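Side-chain contacts in succinate dehydrogenase subunit A (Mycolicibacterium smegmatis, PDB 7D6V), which probably oxidises succinate to fumarate with its bound FAD, as the flavoprotein subunit of a respiratory complex that passes the electrons on to quinone: residues A233-S238 with D539-L544; E514-Y519 with V546-A551. All coordinates share one frame; numbering follows the deposited sequence.

Contact 1 of 2, residues A233-S238 with D539-L544; sequences ALRAGS and DMRNML
R235, in the last turn of helix 230-236, lies across from N542 on helix 532-556, with their CA atoms 9.6 Å apart. The R235 side chain starts toward the other helix and bends at chi3 (-61°). Its guanidinium meets the N542 amide end-on. Both terminal nitrogens bond to one oxygen: R235 NH1 to N542 OD1 is 2.8 Å, and R235 NH2 to N542 OD1 is 2.9 Å. OD1 lies in the guanidinium plane. NH2 sits in the carbonyl plane, while NH1 is tilted 20° from it. The pair joins the FAD-binding domain to the helical C-terminal domain of the succinate dehydrogenase and fumarate reductase flavoproteins. The N542 side chain is about 6 Å from the bound FAD. R541 covers one face of the R235 guanidinium. The two groups form an offset stack, with centres 3.7 Å apart and planes at 18°. They are like charges and both donors, so they share no bond. E176 makes a long, weak ion pair with R235 NE, and P590 O takes a weak bond from R541 NH2. These acceptors and N542 OD1 may ease the repulsion. Beyond R235, the helix stops at G237, whose phi is positive.

Contact 2 of 2, residues E514-Y519 with V546-A551; sequences ELKRRY and VSECVA
K516 sets its CG between the backbone N and the carbonyl carbon (chi1 76°) and bends at chi3 (-78°), while E548 holds CG opposite its backbone N and runs out extended. Both side chains leave the backbone toward the other helix. They cross at about a right angle and meet only at their ends. K516 NZ donates to E548 OE2 at 3.1 Å, which makes a salt bridge. The other carboxylate oxygen, E548 OE1, is 4.1 Å from K516 NZ, so the grip is one-sided. The next carbon back, K516 CE, is 4.2 Å from E548 OE2, so the ammonium does nearly all the touching. The ammonium does not lie in the carboxylate plane. It meets OE2 from above, 39° out of that plane. The CA atoms of K516 and E548 are 9.9 Å apart, a gap spanned by the two long side chains. The surface buried between the two segments is small, 56 Å² over both sides.

E548 is a buried residue, and D594 brings a second negative charge close to OE2. K516 would be expected to offset part of this charge. K552 adds a long, weak ion pair at OE1. K516 itself is partly exposed, so the bridge runs from a more open residue to a more enclosed one. Beside the bridge, L515 rests on L484 and L488 of helix 481-495. Such an interhelical salt bridge joins two members of the helical bundle formed by helices 481-495, 502-518 and 532-556, the C-terminal helical domain of the succinate dehydrogenase and fumarate reductase flavoproteins.

How the contacts relate
From the N terminus, the chain first passes 233-238 in the FAD-binding domain. It reaches 514-519 on helix 502-518 much later, then 539-544 and 546-551 on helix 532-556. Contact 1 closes a loop of 300 residues between its segments. Contact 2 closes one of 26. The segments alternate, so the two loops cross. Contact 1 ties the FAD-binding domain to helix 532-556, and contact 2 ties that helix to its neighbour within the C-terminal domain. Their centres are 11 Å apart. They also touch directly: L234 packs on C549, L544 on L515, and Y519 on M540 and R541.

Contact 1 of 2, residues A233-S238 with D539-L544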
loop_
_atom_site.group_PDB
_atom_site.type_symbol
_atom_site.label_atom_id
_atom_site.label_comp_id
_atom_site.label_asym_id
_atom_site.label_seq_id
_atom_site.Cartn_x
_atom_site.Cartn_y
_atom_site.Cartn_z
ATOM N N ALA A 233 -13.172 26.402 -5.134
ATOM C CA ALA A 233 -13.738 26.912 -6.377
ATOM C C ALA A 233 -15.013 27.696 -6.118
ATOM O O ALA A 233 -15.271 28.716 -6.771
ATOM C CB ALA A 233 -14.008 25.759 -7.341
ATOM N N LEU A 234 -15.816 27.246 -5.156
ATOM C CA LEU A 234 -17.080 27.909 -4.885
ATOM C C LEU A 234 -16.856 29.306 -4.316
ATOM O O LEU A 234 -17.586 30.245 -4.652
ATOM C CB LEU A 234 -17.896 27.027 -3.942
ATOM C CG LEU A 234 -19.357 27.314 -3.648
ATOM C CD1 LEU A 234 -20.163 27.215 -4.924
ATOM C CD2 LEU A 234 -19.849 26.312 -2.637
ATOM N N ARG A 235 -15.837 29.470 -3.468
ATOM C CA ARG A 235 -15.497 30.789 -2.943
ATOM C C ARG A 235 -14.710 31.627 -3.943
ATOM O O ARG A 235 -14.744 32.860 -3.867
ATOM C CB ARG A 235 -14.709 30.656 -1.638
ATOM C CG ARG A 235 -15.530 30.152 -0.464
ATOM C CD ARG A 235 -14.794 30.322 0.858
ATOM N NE ARG A 235 -13.536 29.584 0.895
ATOM C CZ ARG A 235 -13.384 28.397 1.467
ATOM N NH1 ARG A 235 -12.203 27.799 1.452
ATOM N NH2 ARG A 235 -14.412 27.806 2.054
ATOM N N ALA A 236 -13.994 30.992 -4.874
ATOM C CA ALA A 236 -13.314 31.751 -5.917
ATOM C C ALA A 236 -14.298 32.297 -6.938
ATOM O O ALA A 236 -14.024 33.319 -7.575
ATOM C CB ALA A 236 -12.264 30.884 -6.606
ATOM N N GLY A 237 -15.435 31.633 -7.114
ATOM C CA GLY A 237 -16.480 32.181 -7.954
ATOM C C GLY A 237 -16.992 31.228 -9.009
ATOM O O GLY A 237 -17.773 31.619 -9.880
ATOM N N SER A 238 -16.560 29.976 -8.943
ATOM C CA SER A 238 -17.042 28.958 -9.864
ATOM C C SER A 238 -18.347 28.377 -9.326
ATOM O O SER A 238 -18.938 28.883 -8.368
ATOM C CB SER A 238 -15.979 27.887 -10.077
ATOM O OG SER A 238 -14.742 28.471 -10.434
ATOM N N ASP A 539 -10.539 23.041 8.163
ATOM C CA ASP A 539 -11.331 22.209 7.257
ATOM C C ASP A 539 -12.831 22.318 7.505
ATOM O O ASP A 539 -13.624 22.053 6.589
ATOM C CB ASP A 539 -10.916 20.743 7.383
ATOM C CG ASP A 539 -9.503 20.489 6.908
ATOM O OD1 ASP A 539 -9.096 21.087 5.889
ATOM O OD2 ASP A 539 -8.801 19.676 7.545
ATOM N N MET A 540 -13.233 22.675 8.726
ATOM C CA MET A 540 -14.649 22.673 9.067
ATOM C C MET A 540 -15.442 23.680 8.245
ATOM O O MET A 540 -16.623 23.453 7.973
ATOM C CB MET A 540 -14.825 22.947 10.558
ATOM C CG MET A 540 -14.991 21.695 11.407
ATOM S SD MET A 540 -16.315 20.619 10.832
ATOM C CE MET A 540 -17.742 21.485 11.472
ATOM N N ARG A 541 -14.826 24.791 7.830
ATOM C CA ARG A 541 -15.568 25.776 7.046
ATOM C C ARG A 541 -15.893 25.245 5.652
ATOM O O ARG A 541 -17.016 25.418 5.156
ATOM C CB ARG A 541 -14.788 27.095 6.987
ATOM C CG ARG A 541 -13.571 27.105 6.078
ATOM C CD ARG A 541 -12.757 28.377 6.234
ATOM N NE ARG A 541 -13.366 29.529 5.575
ATOM C CZ ARG A 541 -12.796 30.214 4.588
ATOM N NH1 ARG A 541 -11.601 29.864 4.139
ATOM N NH2 ARG A 541 -13.420 31.251 4.053
ATOM N N ASN A 542 -14.935 24.560 5.021
ATOM C CA ASN A 542 -15.205 23.906 3.748
ATOM C C ASN A 542 -16.260 22.825 3.907
ATOM O O ASN A 542 -17.154 22.688 3.062
ATOM C CB ASN A 542 -13.920 23.309 3.179
ATOM C CG ASN A 542 -12.777 24.294 3.172
ATOM O OD1 ASN A 542 -12.960 25.470 2.869
ATOM N ND2 ASN A 542 -11.588 23.819 3.509
ATOM N N MET A 543 -16.169 22.045 4.986
ATOM C CA MET A 543 -17.156 20.993 5.203
ATOM C C MET A 543 -18.555 21.573 5.380
ATOM O O MET A 543 -19.527 21.035 4.840
ATOM C CB MET A 543 -16.760 20.136 6.404
ATOM C CG MET A 543 -15.864 18.969 6.037
ATOM S SD MET A 543 -15.565 17.821 7.387
ATOM C CE MET A 543 -14.204 18.625 8.223
ATOM N N LEU A 544 -18.674 22.678 6.118
ATOM C CA LEU A 544 -19.978 23.303 6.319
ATOM C C LEU A 544 -20.546 23.838 5.011
ATOM O O LEU A 544 -21.741 23.666 4.730
ATOM C CB LEU A 544 -19.869 24.422 7.353
ATOM C CG LEU A 544 -19.689 24.005 8.814
ATOM C CD1 LEU A 544 -19.307 25.201 9.670
ATOM C CD2 LEU A 544 -20.946 23.347 9.346
#

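Contact 2 of 2, residues E514-Y519 with V546-A551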
loop_
_atom_site.group_PDB
_atom_site.type_symbol
_atom_site.label_atom_id
_atom_site.label_comp_id
_atom_site.label_asym_id
_atom_site.label_seq_id
_atom_site.Cartn_x
_atom_site.Cartn_y
_atom_site.Cartn_z
ATOM N N GLU A 514 -27.456 26.663 12.706
ATOM C CA GLU A 514 -26.979 26.734 14.085
ATOM C C GLU A 514 -25.527 26.295 14.190
ATOM O O GLU A 514 -24.742 26.880 14.944
ATOM C CB GLU A 514 -27.855 25.869 14.991
ATOM C CG GLU A 514 -29.284 26.350 15.136
ATOM C CD GLU A 514 -29.383 27.674 15.864
ATOM O OE1 GLU A 514 -28.538 27.935 16.744
ATOM O OE2 GLU A 514 -30.309 28.454 15.561
ATOM N N LEU A 515 -25.154 25.257 13.446
ATOM C CA LEU A 515 -23.805 24.720 13.531
ATOM C C LEU A 515 -22.785 25.711 12.984
ATOM O O LEU A 515 -21.708 25.893 13.564
ATOM C CB LEU A 515 -23.762 23.396 12.774
ATOM C CG LEU A 515 -22.552 22.479 12.800
ATOM C CD1 LEU A 515 -22.327 21.977 14.206
ATOM C CD2 LEU A 515 -22.822 21.331 11.868
ATOM N N LYS A 516 -23.119 26.396 11.890
ATOM C CA LYS A 516 -22.218 27.410 11.360
ATOM C C LYS A 516 -22.221 28.681 12.198
ATOM O O LYS A 516 -21.242 29.434 12.154
ATOM C CB LYS A 516 -22.570 27.735 9.905
ATOM C CG LYS A 516 -23.788 28.608 9.723
ATOM C CD LYS A 516 -24.307 28.529 8.296
ATOM C CE LYS A 516 -23.479 29.379 7.357
ATOM N NZ LYS A 516 -24.126 29.499 6.022
ATOM N N ARG A 517 -23.289 28.941 12.956
ATOM C CA ARG A 517 -23.224 30.019 13.940
ATOM C C ARG A 517 -22.292 29.656 15.089
ATOM O O ARG A 517 -21.537 30.505 15.577
ATOM C CB ARG A 517 -24.620 30.342 14.465
ATOM C CG ARG A 517 -24.648 31.485 15.461
ATOM C CD ARG A 517 -25.908 31.460 16.301
ATOM N NE ARG A 517 -26.096 30.174 16.964
ATOM C CZ ARG A 517 -25.522 29.833 18.111
ATOM N NH1 ARG A 517 -24.719 30.683 18.734
ATOM N NH2 ARG A 517 -25.754 28.640 18.639
ATOM N N ARG A 518 -22.334 28.399 15.536
ATOM C CA ARG A 518 -21.421 27.946 16.581
ATOM C C ARG A 518 -19.978 27.910 16.097
ATOM O O ARG A 518 -19.053 28.030 16.906
ATOM C CB ARG A 518 -21.832 26.564 17.084
ATOM C CG ARG A 518 -23.028 26.560 18.011
ATOM C CD ARG A 518 -23.449 25.143 18.337
ATOM N NE ARG A 518 -22.369 24.385 18.960
ATOM C CZ ARG A 518 -22.373 23.065 19.109
ATOM N NH1 ARG A 518 -23.400 22.351 18.679
ATOM N NH2 ARG A 518 -21.346 22.459 19.686
ATOM N N TYR A 519 -19.768 27.725 14.792
ATOM C CA TYR A 519 -18.414 27.685 14.249
ATOM C C TYR A 519 -17.658 28.992 14.451
ATOM O O TYR A 519 -16.423 28.983 14.455
ATOM C CB TYR A 519 -18.454 27.341 12.761
ATOM C CG TYR A 519 -17.091 27.251 12.120
ATOM C CD1 TYR A 519 -16.233 26.202 12.409
ATOM C CD2 TYR A 519 -16.661 28.218 11.225
ATOM C CE1 TYR A 519 -14.989 26.119 11.829
ATOM C CE2 TYR A 519 -15.418 28.141 10.638
ATOM C CZ TYR A 519 -14.587 27.089 10.943
ATOM O OH TYR A 519 -13.345 27.008 10.364
ATOM N N VAL A 546 -19.886 22.798 1.924
ATOM C CA VAL A 546 -20.260 21.685 1.057
ATOM C C VAL A 546 -21.527 21.008 1.567
ATOM O O VAL A 546 -22.384 20.595 0.777
ATOM C CB VAL A 546 -19.088 20.697 0.930
ATOM C CG1 VAL A 546 -19.543 19.405 0.284
ATOM C CG2 VAL A 546 -17.966 21.322 0.123
ATOM N N SER A 547 -21.671 20.884 2.890
ATOM C CA SER A 547 -22.878 20.287 3.448
ATOM C C SER A 547 -24.109 21.122 3.129
ATOM O O SER A 547 -25.166 20.575 2.790
ATOM C CB SER A 547 -22.725 20.110 4.956
ATOM O OG SER A 547 -21.538 19.405 5.264
ATOM N N GLU A 548 -23.997 22.449 3.235
ATOM C CA GLU A 548 -25.121 23.303 2.867
ATOM C C GLU A 548 -25.495 23.118 1.402
ATOM O O GLU A 548 -26.683 23.021 1.061
ATOM C CB GLU A 548 -24.790 24.767 3.155
ATOM C CG GLU A 548 -26.000 25.685 3.188
ATOM C CD GLU A 548 -25.621 27.145 3.355
ATOM O OE1 GLU A 548 -26.457 28.020 3.044
ATOM O OE2 GLU A 548 -24.486 27.422 3.800
ATOM N N CYS A 549 -24.491 23.052 0.522
ATOM C CA CYS A 549 -24.771 22.854 -0.898
ATOM C C CYS A 549 -25.490 21.531 -1.141
ATOM O O CYS A 549 -26.484 21.473 -1.879
ATOM C CB CYS A 549 -23.470 22.911 -1.699
ATOM S SG CYS A 549 -22.938 24.567 -2.140
ATOM N N VAL A 550 -24.996 20.457 -0.523
ATOM C CA VAL A 550 -25.588 19.135 -0.717
ATOM C C VAL A 550 -27.031 19.121 -0.229
ATOM O O VAL A 550 -27.930 18.609 -0.908
ATOM C CB VAL A 550 -24.744 18.061 -0.007
ATOM C CG1 VAL A 550 -25.478 16.736 0.009
ATOM C CG2 VAL A 550 -23.402 17.908 -0.689
ATOM N N ALA A 551 -27.275 19.689 0.954
ATOM C CA ALA A 551 -28.622 19.682 1.510
ATOM C C ALA A 551 -29.587 20.484 0.647
ATOM O O ALA A 551 -30.722 20.053 0.409
ATOM C CB ALA A 551 -28.602 20.223 2.938
#